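Long-range contacts in NanU sialic acid binding protein (Bacteroides fragilis, PDB 4L7T), which binds sialic acid with high affinity as a SusD-family protein, probably at the outer membrane of this gut bacterium: residues K31-F36 and T113-L119; L47-S51 and F269-N273; I103-L108 and Y152-T156; N125-E130 and S187-F191; N246-Q250 and N264-I268. All blocks are in the same frame, centred on the assembly; numbering follows the deposited sequence.

Contact 1. Residues K31-F36 and T113-L119; sequences KTEAQF and TKETTVL
Phe36 lays its ring among Leu119, Val118, Thr116 and Thr113, joining the first turn of helix 33-48 to the end of helix 99-115 and the loop that follows it in the helical SusD fold. Leu119 CD1 sits over the centre of one face of the ring, 3.8 Å from the Phe36 centroid, a CH-pi contact. At the rim, near the ring plane, Thr113 OG1 comes within 3.6 Å of Phe36 CE1; this hydroxyl is bonded to Met109 O. Leu119 forks at CG, and its second branch, CD2, crosses to Glu33, whose chain bends at chi2 (-87°) and whose carboxylate bonds to Tyr127. Val118 straddles the start of the helix, with CG1 against Lys31 O and CG2 between Thr32 and the Phe36 ring.

Short-range side-chain to backbone bonds shape both segments. Thr32 is the N-cap of helix 33-48 and forms a capping box with Gln35, in which Gln35 N donates to Thr32 OG1 at 3.1 Å. Thr116 OG1 comes obliquely to within 3.6 Å of Phe36 CZ, and the same oxygen, anti to the backbone N (chi1 -168°), closes an ST turn by accepting from Val118 N at 3.1 Å with an N-H...O angle of 165°.

Contact 2. Residues L47-S51 and F269-N273; sequences LRECS and FSIRN
Arg48 makes the one hydrogen bond between the two segments: NH1 donates to Arg272 O at 2.7 Å with an N-H...O angle of 158°. The acceptor lies close to the guanidinium plane, whereas the nitrogen stands 24° from the plane of the carbonyl. The arginine runs straight through chi1 and chi2 and then bends at chi3 (60°), which brings NH1 round to the carbonyl. Its NH2 has a long, weak ion pair with Glu277, a residue outside both segments whose carboxylate also forms a salt bridge with Arg272 and so probably offsets the closeness of two like charges.

The aliphatic part of Arg48 does the packing. Ile271 CG2 presses against Arg48 CG at 3.4 Å and also touches CB, while CD passes alongside the Asn273 side chain. This joins the C-terminal end of helix 33-48 to strand 267-271, which pairs antiparallel with strand 383-387 in a two-stranded sheet, deep inside the SusD-family fold.

Purely apolar contact comes from Leu47. Its CD2 meets the edge of the Phe269 ring, 3.7 Å from CZ, and lies 4.2 Å from Ile271 CD1; Trp204 packs edge-to-face with the same phenylalanine.

Within the type I turn from Arg48 to Ser51, Arg48 O accepts twice, from Ser51 N and from Ser51 OG at 2.8 Å, the hydroxyl lying in the carbonyl plane.

Contact 3. Residues I103-L108 and Y152-T156; sequences INQINL and YLDYT
One face of the Tyr155 ring carries Leu108 CD1, 4.2 Å from the centroid and offset toward the rim. The ring's edge takes Asn104 O and Gln105 NE2 near its plane. The amide of Asn104 lies nearly parallel to the ring, at 8°, but in a separate plane on the side away from Leu108 CD1 and displaced past the rim, with ND2 3.6 Å from Tyr155 CE1; the amide of Gln105 stands almost upright to the ring plane.

Asn104 grips the backbone of Thr156 with both ends of its amide. Thr156 N donates to Asn104 OD1 at 2.9 Å, in plane and on a lone pair, and Asn104 ND2 returns a bond of 2.8 Å to Thr156 O. With chi1 at -167°, the amide swings away from its own backbone N to meet the loop, and the paired bonds fix its rotation.

One turn on, Asn107 ND2 donates to Tyr152 O at 3.0 Å, approaching from above the carbonyl plane. Its OD1 is held by Arg135, and Tyr139 OH is a further donor to Tyr152 O. A water joins Asn104 OD1, Asn107 ND2 and Asp154 O; a second spans Asn107 O and Leu153 O.

Asn104 meets the NH and CO of Thr156 much as a neighbouring strand would, and so fastens the irregular loop after helix 121-146 to helix 99-115 in the SusD-like N-terminal region.

Contact 4. Residues N125-E130 and S187-F191; sequences NYYLGE and SEKGF
This is a close antiparallel helix-helix contact built on glycine, between helix 121-146 and helix 173-191 in the SusD-like N-terminal region. The two local axes approach to 7.0 Å and cross at -152°. Gly129 and Gly190 permit it: Gly190 CA lies 3.2 Å from Asn125 O, and Gly129 CA 3.9 Å from Ser187 CA; the direction a side chain would take is filled by Asn125 O and Gly129 N at Gly190, and by the Phe191 ring at Gly129.

Phe191 occupies the groove opened by Gly129. Gly129 CA stands over one face of its ring, 3.7 Å from the centroid, and CZ nestles against the peptide linking Gly129 to Glu130. The ring then turns its edge to Tyr126 in a T-shaped stack, planes at 77°, with Phe191 CE1 above the centre of the tyrosine ring. Tyr126 starts out from the far side of its helix, but chi1 of -159° folds the ring back to receive that edge; its hydroxyl is anchored by Ser196 O and Lys198 N.

A single hydrogen bond crosses the interface, from Ser187 OG to Gly129 O at 2.7 Å, tilted from the carbonyl plane. The serine hydroxyl is also bonded to Thr209 of helix 206-223, which packs on Phe191 as well, while Tyr127, across helix 121-146, faces helix 33-48.

Contact 5. Residues N246-Q250 and N264-I268; sequences NVSLQ and NSEII
Glu266 reaches along the chain of Ser248 to Gln250. Its CB touches Ser248 O at 3.3 Å, and CG passes the same carbonyl at longer range. With CG anti to the backbone N (chi1 -175°) and an extended chain beyond, the carboxylate arrives beside the side chain of Leu249, whose CD2 packs on Glu266 CD and OE2. At the tip, OE1 accepts from Gln250 N at 3.0 Å on its anti side, 25° out of the carboxylate plane. Arg416 bridges to OE1 and Arg387 to OE2, so the buried carboxylate is probably held as an anion.

Glu266 itself belongs to a type I turn from Asn264 to Ile267, within which its N donates to Asn264 OD1 at 2.9 Å, an Asx turn. The turn presents Ser265 O to the other segment: Ser248 N donates to it at 3.1 Å from above the carbonyl plane, and Val247 CA makes a C-H...O contact of 3.2 Å. A water connects Ser248 O with Ser265 OG. Beyond the turn, Val247 CG1 meets Ile268 CG1 at 3.7 Å.

The turn leads into strand 267-271, whose partner is strand 383-387. Around this entrance, helix 388-401 touches Val247, Leu249 and Glu266, helix 407-418 packs on Leu249, and helix 206-223 lies against Ile268.

Contacts 2 and 4 are buried, whereas contacts 1, 3 and 5 are only partly so, with contact 1 lying farthest from the chain centre. Helix 33-48 serves contact 1 at its start and contact 2 at its end; helix 99-115 is shared by contacts 1 and 3, and strand 267-271 by contacts 2 and 5. Contacts 1 and 4 touch directly, through the Glu33-Tyr127 pair and the packing of Thr113 on Leu128. Chemistry follows place: glycine and aromatic packing bring two helices together in contact 4, asparagine amides and waters bind a loop in contact 3, and charged side chains meet main-chain atoms in contacts 2 and 5.

Contact 1. Residues K31-F36 and T113-L119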
# COMPACT_ATOMS: atom_id res chain seq x y z
N LYS A 31 5.40 -34.11 -4.63
CA LYS A 31 6.35 -35.10 -5.24
C LYS A 31 7.21 -34.52 -6.32
O LYS A 31 8.21 -35.16 -6.69
CB LYS A 31 5.56 -36.25 -5.90
CG LYS A 31 4.82 -37.14 -4.97
CD LYS A 31 5.71 -37.76 -3.96
CE LYS A 31 4.96 -38.78 -3.10
NZ LYS A 31 5.92 -39.73 -2.48
N THR A 32 6.89 -33.34 -6.84
CA THR A 32 7.59 -32.78 -8.01
C THR A 32 7.86 -31.33 -7.75
O THR A 32 7.14 -30.68 -6.99
CB THR A 32 6.84 -32.92 -9.36
OG1 THR A 32 5.66 -32.07 -9.38
CG2 THR A 32 6.38 -34.37 -9.58
N GLU A 33 8.93 -30.81 -8.37
CA GLU A 33 9.10 -29.36 -8.42
C GLU A 33 7.83 -28.60 -8.93
O GLU A 33 7.49 -27.50 -8.39
CB GLU A 33 10.27 -29.03 -9.34
CG GLU A 33 10.77 -27.60 -9.09
CD GLU A 33 10.07 -26.52 -9.86
OE1 GLU A 33 9.44 -26.77 -10.96
OE2 GLU A 33 10.16 -25.34 -9.36
N ALA A 34 7.15 -29.13 -9.95
CA ALA A 34 6.01 -28.43 -10.53
C ALA A 34 4.89 -28.23 -9.52
O ALA A 34 4.23 -27.18 -9.51
CB ALA A 34 5.48 -29.13 -11.77
N GLN A 35 4.69 -29.22 -8.68
CA GLN A 35 3.78 -29.07 -7.49
C GLN A 35 4.16 -27.92 -6.50
O GLN A 35 3.25 -27.15 -6.05
CB GLN A 35 3.63 -30.40 -6.74
CG GLN A 35 2.83 -31.46 -7.57
CD GLN A 35 2.86 -32.84 -6.90
OE1 GLN A 35 3.87 -33.27 -6.37
NE2 GLN A 35 1.67 -33.49 -6.82
N PHE A 36 5.46 -27.82 -6.12
CA PHE A 36 5.91 -26.74 -5.24
C PHE A 36 5.69 -25.41 -5.97
O PHE A 36 5.23 -24.42 -5.34
CB PHE A 36 7.41 -26.87 -4.90
CG PHE A 36 7.72 -27.81 -3.76
CD1 PHE A 36 7.88 -27.40 -2.42
CD2 PHE A 36 7.86 -29.20 -4.05
CE1 PHE A 36 8.23 -28.27 -1.39
CE2 PHE A 36 8.17 -30.11 -3.08
CZ PHE A 36 8.34 -29.69 -1.70
N THR A 113 9.18 -27.36 2.04
CA THR A 113 10.45 -27.04 1.36
C THR A 113 11.64 -27.39 2.17
O THR A 113 12.66 -27.85 1.59
CB THR A 113 10.41 -25.52 1.02
OG1 THR A 113 9.26 -25.28 0.23
CG2 THR A 113 11.65 -25.10 0.18
N LYS A 114 11.63 -27.16 3.47
CA LYS A 114 12.77 -27.61 4.27
C LYS A 114 12.99 -29.15 4.26
O LYS A 114 14.13 -29.61 4.40
CB LYS A 114 12.71 -27.11 5.72
CG LYS A 114 12.86 -25.58 5.84
CD LYS A 114 12.71 -25.18 7.29
CE LYS A 114 13.19 -23.76 7.56
NZ LYS A 114 14.57 -23.37 7.04
N GLU A 115 11.91 -29.90 4.06
CA GLU A 115 11.91 -31.38 4.16
C GLU A 115 12.14 -32.11 2.83
O GLU A 115 12.29 -33.34 2.81
CB GLU A 115 10.51 -31.88 4.64
CG GLU A 115 10.23 -31.50 6.10
CD GLU A 115 8.71 -31.54 6.52
OE1 GLU A 115 7.82 -31.90 5.70
OE2 GLU A 115 8.44 -31.16 7.70
N THR A 116 12.09 -31.41 1.72
CA THR A 116 11.97 -32.08 0.45
C THR A 116 13.27 -32.76 0.04
O THR A 116 14.34 -32.44 0.52
CB THR A 116 11.61 -31.10 -0.64
OG1 THR A 116 11.23 -31.77 -1.84
CG2 THR A 116 12.75 -30.12 -0.95
N THR A 117 13.11 -33.74 -0.84
CA THR A 117 14.27 -34.35 -1.53
C THR A 117 14.18 -34.20 -3.02
O THR A 117 14.97 -34.83 -3.78
CB THR A 117 14.43 -35.81 -1.15
OG1 THR A 117 13.61 -36.60 -1.97
CG2 THR A 117 14.06 -36.03 0.27
N VAL A 118 13.25 -33.37 -3.49
CA VAL A 118 12.97 -33.28 -4.91
C VAL A 118 13.44 -31.98 -5.53
O VAL A 118 13.55 -31.90 -6.74
CB VAL A 118 11.47 -33.62 -5.32
CG1 VAL A 118 10.97 -34.86 -4.57
CG2 VAL A 118 10.54 -32.37 -5.17
N LEU A 119 13.72 -30.96 -4.73
CA LEU A 119 14.09 -29.65 -5.34
C LEU A 119 15.61 -29.44 -5.43
O LEU A 119 16.32 -29.80 -4.53
CB LEU A 119 13.53 -28.48 -4.41
CG LEU A 119 11.98 -28.45 -4.38
CD1 LEU A 119 11.58 -27.40 -3.29
CD2 LEU A 119 11.31 -28.13 -5.67

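Contact 2. Residues L47-S51 and F269-N273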
# COMPACT_ATOMS: atom_id res chain seq x y z
N LEU A 47 -2.24 -14.18 -0.62
CA LEU A 47 -1.82 -12.81 -0.29
C LEU A 47 -2.70 -11.78 -1.02
O LEU A 47 -3.11 -10.75 -0.39
CB LEU A 47 -0.32 -12.65 -0.66
CG LEU A 47 0.32 -11.36 -0.21
CD1 LEU A 47 0.65 -11.46 1.27
CD2 LEU A 47 1.59 -11.16 -1.05
N ARG A 48 -3.00 -11.99 -2.29
CA ARG A 48 -3.85 -11.13 -3.07
C ARG A 48 -5.26 -10.91 -2.42
O ARG A 48 -5.86 -9.82 -2.55
CB ARG A 48 -3.98 -11.64 -4.50
CG ARG A 48 -4.99 -10.83 -5.37
CD ARG A 48 -4.98 -11.26 -6.81
NE ARG A 48 -5.36 -12.70 -6.90
CZ ARG A 48 -5.16 -13.45 -7.99
NH1 ARG A 48 -4.66 -12.90 -9.10
NH2 ARG A 48 -5.52 -14.75 -7.99
N GLU A 49 -5.73 -11.94 -1.70
CA GLU A 49 -7.07 -11.80 -1.01
C GLU A 49 -7.04 -10.77 0.16
O GLU A 49 -8.10 -10.36 0.69
CB GLU A 49 -7.56 -13.14 -0.46
CG GLU A 49 -7.96 -14.07 -1.59
CD GLU A 49 -8.39 -15.48 -1.15
OE1 GLU A 49 -8.20 -15.89 0.03
OE2 GLU A 49 -8.90 -16.18 -2.05
N CYS A 50 -5.84 -10.40 0.58
CA CYS A 50 -5.67 -9.45 1.67
C CYS A 50 -5.39 -8.06 1.14
O CYS A 50 -5.17 -7.12 1.91
CB CYS A 50 -4.54 -9.88 2.60
SG CYS A 50 -4.70 -11.43 3.55
N SER A 51 -5.42 -7.89 -0.18
CA SER A 51 -4.97 -6.63 -0.79
C SER A 51 -5.85 -5.40 -0.49
O SER A 51 -5.33 -4.32 -0.26
CB SER A 51 -4.66 -6.77 -2.27
OG SER A 51 -5.82 -7.08 -3.03
N PHE A 269 7.37 -5.05 -6.32
CA PHE A 269 6.43 -6.19 -6.04
C PHE A 269 4.98 -5.66 -6.18
O PHE A 269 4.70 -4.56 -5.68
CB PHE A 269 6.68 -6.76 -4.63
CG PHE A 269 5.70 -7.80 -4.24
CD1 PHE A 269 5.59 -8.96 -5.01
CD2 PHE A 269 4.85 -7.63 -3.17
CE1 PHE A 269 4.64 -9.96 -4.68
CE2 PHE A 269 3.87 -8.62 -2.84
CZ PHE A 269 3.78 -9.78 -3.63
N SER A 270 4.14 -6.32 -6.98
CA SER A 270 2.76 -5.85 -7.19
C SER A 270 1.83 -7.01 -7.04
O SER A 270 2.22 -8.15 -7.29
CB SER A 270 2.67 -5.27 -8.58
OG SER A 270 1.43 -4.66 -8.92
N ILE A 271 0.61 -6.73 -6.59
CA ILE A 271 -0.47 -7.73 -6.57
C ILE A 271 -1.08 -7.77 -7.93
O ILE A 271 -1.55 -6.81 -8.47
CB ILE A 271 -1.51 -7.29 -5.55
CG1 ILE A 271 -0.92 -7.21 -4.16
CG2 ILE A 271 -2.70 -8.32 -5.58
CD1 ILE A 271 -0.31 -8.37 -3.60
N ARG A 272 -1.05 -8.95 -8.60
CA ARG A 272 -1.57 -9.08 -9.92
C ARG A 272 -3.05 -9.44 -9.85
O ARG A 272 -3.43 -10.45 -9.23
CB ARG A 272 -0.88 -10.19 -10.78
CG ARG A 272 -1.34 -10.02 -12.34
CD ARG A 272 -0.82 -11.10 -13.31
NE ARG A 272 -1.44 -12.38 -13.03
CZ ARG A 272 -2.21 -13.07 -13.87
NH1 ARG A 272 -2.45 -12.63 -15.11
NH2 ARG A 272 -2.73 -14.22 -13.46
N ASN A 273 -3.80 -8.55 -10.46
CA ASN A 273 -5.23 -8.67 -10.72
C ASN A 273 -5.38 -8.96 -12.23
O ASN A 273 -4.60 -8.49 -13.11
CB ASN A 273 -5.98 -7.36 -10.30
CG ASN A 273 -5.78 -7.03 -8.82
OD1 ASN A 273 -5.34 -5.90 -8.48
ND2 ASN A 273 -5.92 -8.03 -7.91

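Contact 3. Residues I103-L108 and Y152-T156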
# COMPACT_ATOMS: atom_id res chain seq x y z
N ILE A 103 -0.71 -16.82 6.46
CA ILE A 103 0.42 -17.20 7.26
C ILE A 103 0.40 -18.75 7.47
O ILE A 103 1.42 -19.39 7.32
CB ILE A 103 0.44 -16.47 8.61
CG1 ILE A 103 0.89 -14.98 8.43
CG2 ILE A 103 1.35 -17.12 9.68
CD1 ILE A 103 0.43 -14.11 9.65
N ASN A 104 -0.76 -19.30 7.81
CA ASN A 104 -0.79 -20.78 8.01
C ASN A 104 -0.28 -21.57 6.81
O ASN A 104 0.50 -22.51 6.99
CB ASN A 104 -2.22 -21.22 8.34
CG ASN A 104 -2.30 -22.68 8.87
OD1 ASN A 104 -1.52 -23.09 9.70
ND2 ASN A 104 -3.28 -23.37 8.41
N GLN A 105 -0.68 -21.15 5.63
CA GLN A 105 -0.27 -21.82 4.39
C GLN A 105 1.19 -21.59 4.03
O GLN A 105 1.89 -22.47 3.49
CB GLN A 105 -1.10 -21.38 3.23
CG GLN A 105 -2.62 -21.60 3.45
CD GLN A 105 -3.01 -23.01 3.30
OE1 GLN A 105 -2.69 -23.64 2.28
NE2 GLN A 105 -3.78 -23.54 4.31
N ILE A 106 1.68 -20.39 4.31
CA ILE A 106 3.13 -20.19 4.19
C ILE A 106 3.89 -21.09 5.11
O ILE A 106 4.96 -21.59 4.75
CB ILE A 106 3.51 -18.72 4.54
CG1 ILE A 106 2.83 -17.84 3.55
CG2 ILE A 106 5.00 -18.44 4.45
CD1 ILE A 106 2.93 -16.27 3.97
N ASN A 107 3.35 -21.31 6.30
CA ASN A 107 4.06 -22.11 7.25
C ASN A 107 4.22 -23.58 6.71
O ASN A 107 5.19 -24.20 7.02
CB ASN A 107 3.33 -22.09 8.60
CG ASN A 107 3.48 -20.76 9.31
OD1 ASN A 107 4.39 -19.99 8.97
ND2 ASN A 107 2.60 -20.47 10.28
N LEU A 108 3.20 -24.03 6.01
CA LEU A 108 3.12 -25.37 5.31
C LEU A 108 4.20 -25.39 4.21
O LEU A 108 5.04 -26.32 4.18
CB LEU A 108 1.76 -25.63 4.65
CG LEU A 108 1.70 -27.05 3.97
CD1 LEU A 108 1.99 -28.18 4.95
CD2 LEU A 108 0.39 -27.30 3.23
N TYR A 152 2.07 -17.47 15.10
CA TYR A 152 1.83 -18.84 14.59
C TYR A 152 2.90 -19.08 13.51
O TYR A 152 2.88 -18.39 12.44
CB TYR A 152 0.46 -18.95 13.89
CG TYR A 152 -0.78 -19.01 14.79
CD1 TYR A 152 -0.84 -19.92 15.86
CD2 TYR A 152 -1.88 -18.17 14.57
CE1 TYR A 152 -1.98 -19.99 16.70
CE2 TYR A 152 -3.04 -18.23 15.41
CZ TYR A 152 -3.07 -19.15 16.47
OH TYR A 152 -4.18 -19.27 17.32
N LEU A 153 3.79 -20.05 13.81
CA LEU A 153 4.94 -20.41 12.94
C LEU A 153 4.86 -21.83 12.31
O LEU A 153 5.61 -22.13 11.35
CB LEU A 153 6.23 -20.24 13.71
CG LEU A 153 6.42 -18.84 14.29
CD1 LEU A 153 7.64 -18.76 15.19
CD2 LEU A 153 6.45 -17.78 13.13
N ASP A 154 3.93 -22.68 12.80
CA ASP A 154 3.70 -24.05 12.24
C ASP A 154 2.34 -24.21 11.56
O ASP A 154 1.39 -23.53 11.93
CB ASP A 154 3.81 -25.08 13.35
CG ASP A 154 5.17 -25.06 13.99
OD1 ASP A 154 6.16 -25.13 13.22
OD2 ASP A 154 5.24 -24.94 15.23
N TYR A 155 2.25 -25.06 10.54
CA TYR A 155 0.99 -25.32 9.87
C TYR A 155 0.08 -26.14 10.82
O TYR A 155 0.55 -27.09 11.47
CB TYR A 155 1.20 -26.20 8.65
CG TYR A 155 -0.08 -26.65 7.95
CD1 TYR A 155 -0.83 -25.77 7.22
CD2 TYR A 155 -0.52 -28.01 8.00
CE1 TYR A 155 -2.00 -26.13 6.58
CE2 TYR A 155 -1.71 -28.40 7.33
CZ TYR A 155 -2.42 -27.49 6.61
OH TYR A 155 -3.57 -27.82 5.91
N THR A 156 -1.20 -25.77 10.85
CA THR A 156 -2.23 -26.54 11.58
C THR A 156 -3.41 -26.71 10.58
O THR A 156 -3.74 -25.79 9.83
CB THR A 156 -2.63 -25.84 12.94
OG1 THR A 156 -2.92 -24.47 12.71
CG2 THR A 156 -1.51 -25.87 13.99
O HOH W 1 -0.11 -21.23 11.44
O HOH W 2 6.88 -24.01 9.17
O HOH W 3 4.69 -26.26 9.72

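Contact 4. Residues N125-E130 and S187-F191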
# COMPACT_ATOMS: atom_id res chain seq x y z
N ASN A 125 15.92 -22.89 -1.96
CA ASN A 125 16.29 -21.68 -1.24
C ASN A 125 15.52 -20.46 -1.81
O ASN A 125 15.18 -19.57 -1.03
CB ASN A 125 17.81 -21.50 -1.25
CG ASN A 125 18.50 -22.35 -0.18
OD1 ASN A 125 17.94 -22.62 0.87
ND2 ASN A 125 19.75 -22.73 -0.43
N TYR A 126 15.27 -20.38 -3.12
CA TYR A 126 14.51 -19.26 -3.63
C TYR A 126 13.08 -19.32 -3.05
O TYR A 126 12.51 -18.26 -2.69
CB TYR A 126 14.48 -19.27 -5.13
CG TYR A 126 14.16 -17.94 -5.68
CD1 TYR A 126 15.18 -17.07 -6.01
CD2 TYR A 126 12.83 -17.54 -5.85
CE1 TYR A 126 14.87 -15.81 -6.52
CE2 TYR A 126 12.50 -16.28 -6.35
CZ TYR A 126 13.54 -15.42 -6.70
OH TYR A 126 13.19 -14.20 -7.19
N TYR A 127 12.54 -20.56 -2.97
CA TYR A 127 11.17 -20.62 -2.40
C TYR A 127 11.18 -20.17 -0.96
O TYR A 127 10.20 -19.52 -0.53
CB TYR A 127 10.62 -22.05 -2.52
CG TYR A 127 10.14 -22.41 -3.92
CD1 TYR A 127 9.37 -21.58 -4.70
CD2 TYR A 127 10.48 -23.68 -4.46
CE1 TYR A 127 8.90 -21.92 -5.93
CE2 TYR A 127 10.05 -24.05 -5.69
CZ TYR A 127 9.26 -23.21 -6.46
OH TYR A 127 8.85 -23.56 -7.75
N LEU A 128 12.19 -20.54 -0.18
CA LEU A 128 12.30 -20.11 1.19
C LEU A 128 12.49 -18.59 1.28
O LEU A 128 11.92 -17.90 2.13
CB LEU A 128 13.45 -20.78 1.98
CG LEU A 128 13.23 -22.31 2.07
CD1 LEU A 128 14.44 -22.88 2.66
CD2 LEU A 128 11.95 -22.59 3.00
N GLY A 129 13.28 -18.03 0.39
CA GLY A 129 13.32 -16.54 0.30
C GLY A 129 11.95 -15.93 0.12
O GLY A 129 11.64 -14.94 0.84
N GLU A 130 11.13 -16.45 -0.78
CA GLU A 130 9.81 -15.88 -1.01
C GLU A 130 8.90 -16.08 0.21
O GLU A 130 8.17 -15.15 0.62
CB GLU A 130 9.10 -16.45 -2.22
CG GLU A 130 9.92 -16.16 -3.53
CD GLU A 130 9.21 -16.55 -4.75
OE1 GLU A 130 9.10 -17.78 -4.89
OE2 GLU A 130 8.86 -15.73 -5.63
N SER A 187 14.89 -15.04 4.89
CA SER A 187 14.58 -14.73 3.50
C SER A 187 15.87 -14.38 2.71
O SER A 187 16.07 -14.88 1.59
CB SER A 187 13.55 -13.54 3.40
OG SER A 187 13.38 -13.24 2.05
N GLU A 188 16.70 -13.50 3.27
CA GLU A 188 17.97 -13.10 2.66
C GLU A 188 18.85 -14.30 2.48
O GLU A 188 19.50 -14.40 1.43
CB GLU A 188 18.68 -12.08 3.56
CG GLU A 188 17.98 -10.71 3.54
CD GLU A 188 18.76 -9.67 4.36
OE1 GLU A 188 18.84 -9.78 5.59
OE2 GLU A 188 19.41 -8.78 3.74
N LYS A 189 18.89 -15.16 3.51
CA LYS A 189 19.69 -16.39 3.39
C LYS A 189 19.21 -17.21 2.18
O LYS A 189 20.08 -17.77 1.42
CB LYS A 189 19.65 -17.18 4.69
CG LYS A 189 20.61 -18.40 4.68
CD LYS A 189 20.34 -19.31 5.87
CE LYS A 189 21.30 -20.53 5.83
NZ LYS A 189 22.50 -20.22 6.60
N GLY A 190 17.88 -17.28 1.95
CA GLY A 190 17.35 -18.11 0.87
C GLY A 190 17.75 -17.50 -0.47
O GLY A 190 18.22 -18.20 -1.41
N PHE A 191 17.60 -16.17 -0.62
CA PHE A 191 17.97 -15.61 -1.90
C PHE A 191 19.44 -15.55 -2.20
O PHE A 191 19.81 -15.51 -3.39
CB PHE A 191 17.39 -14.19 -2.04
CG PHE A 191 15.90 -14.15 -2.11
CD1 PHE A 191 15.20 -14.83 -3.16
CD2 PHE A 191 15.14 -13.41 -1.16
CE1 PHE A 191 13.76 -14.78 -3.29
CE2 PHE A 191 13.76 -13.37 -1.25
CZ PHE A 191 13.02 -14.02 -2.31

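Contact 5. Residues N246-Q250 and N264-I268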
# COMPACT_ATOMS: atom_id res chain seq x y z
N ASN A 246 17.20 -4.78 -11.03
CA ASN A 246 16.89 -4.09 -12.29
C ASN A 246 15.62 -3.21 -12.17
O ASN A 246 14.51 -3.67 -12.36
CB ASN A 246 16.63 -5.10 -13.42
CG ASN A 246 16.29 -4.38 -14.71
OD1 ASN A 246 16.54 -3.17 -14.83
ND2 ASN A 246 15.69 -5.08 -15.63
N VAL A 247 15.83 -1.97 -11.75
CA VAL A 247 14.74 -1.04 -11.48
C VAL A 247 15.06 0.32 -12.02
O VAL A 247 16.25 0.69 -12.10
CB VAL A 247 14.52 -0.88 -9.94
CG1 VAL A 247 13.76 -2.18 -9.36
CG2 VAL A 247 15.82 -0.53 -9.14
N SER A 248 14.04 1.06 -12.43
CA SER A 248 14.21 2.37 -12.99
C SER A 248 12.89 3.11 -12.82
O SER A 248 11.82 2.46 -12.87
CB SER A 248 14.47 2.17 -14.50
OG SER A 248 14.74 3.42 -15.08
N LEU A 249 12.94 4.42 -12.65
CA LEU A 249 11.70 5.21 -12.81
C LEU A 249 11.13 5.25 -14.22
O LEU A 249 11.86 5.58 -15.18
CB LEU A 249 11.87 6.62 -12.25
CG LEU A 249 12.27 6.71 -10.78
CD1 LEU A 249 12.46 8.19 -10.48
CD2 LEU A 249 11.18 6.12 -9.86
N GLN A 250 9.84 4.96 -14.38
CA GLN A 250 9.18 5.22 -15.67
C GLN A 250 9.23 6.76 -15.98
O GLN A 250 9.00 7.59 -15.08
CB GLN A 250 7.73 4.74 -15.61
CG GLN A 250 7.60 3.23 -15.57
CD GLN A 250 7.83 2.66 -17.01
OE1 GLN A 250 8.87 2.10 -17.26
NE2 GLN A 250 6.92 2.94 -17.96
N ASN A 264 6.45 -3.44 -15.86
CA ASN A 264 7.43 -2.32 -16.12
C ASN A 264 8.49 -2.28 -15.02
O ASN A 264 8.31 -2.80 -13.86
CB ASN A 264 6.77 -0.96 -16.30
CG ASN A 264 6.23 -0.38 -14.97
OD1 ASN A 264 7.01 0.00 -14.07
ND2 ASN A 264 4.87 -0.41 -14.82
N SER A 265 9.67 -1.73 -15.36
CA SER A 265 10.75 -1.95 -14.44
C SER A 265 10.80 -0.97 -13.27
O SER A 265 11.71 -1.05 -12.47
CB SER A 265 12.11 -1.94 -15.19
OG SER A 265 12.21 -0.65 -15.76
N GLU A 266 9.75 -0.15 -13.08
CA GLU A 266 9.64 0.55 -11.78
C GLU A 266 9.03 -0.36 -10.67
O GLU A 266 9.23 -0.16 -9.44
CB GLU A 266 8.77 1.79 -11.96
CG GLU A 266 8.74 2.63 -10.61
CD GLU A 266 8.27 4.00 -10.79
OE1 GLU A 266 8.29 4.47 -11.91
OE2 GLU A 266 7.89 4.67 -9.77
N ILE A 267 8.36 -1.45 -11.08
CA ILE A 267 7.70 -2.31 -10.06
C ILE A 267 8.66 -3.27 -9.42
O ILE A 267 9.41 -3.96 -10.12
CB ILE A 267 6.54 -3.11 -10.73
CG1 ILE A 267 5.62 -2.16 -11.54
CG2 ILE A 267 5.78 -4.05 -9.68
CD1 ILE A 267 4.95 -1.10 -10.70
N ILE A 268 8.68 -3.27 -8.08
CA ILE A 268 9.46 -4.22 -7.30
C ILE A 268 8.55 -5.35 -6.88
O ILE A 268 8.90 -6.51 -7.14
CB ILE A 268 10.22 -3.57 -6.10
CG1 ILE A 268 11.21 -2.52 -6.64
CG2 ILE A 268 10.81 -4.64 -5.18
CD1 ILE A 268 11.81 -1.68 -5.41
O HOH W 4 10.91 1.68 -15.51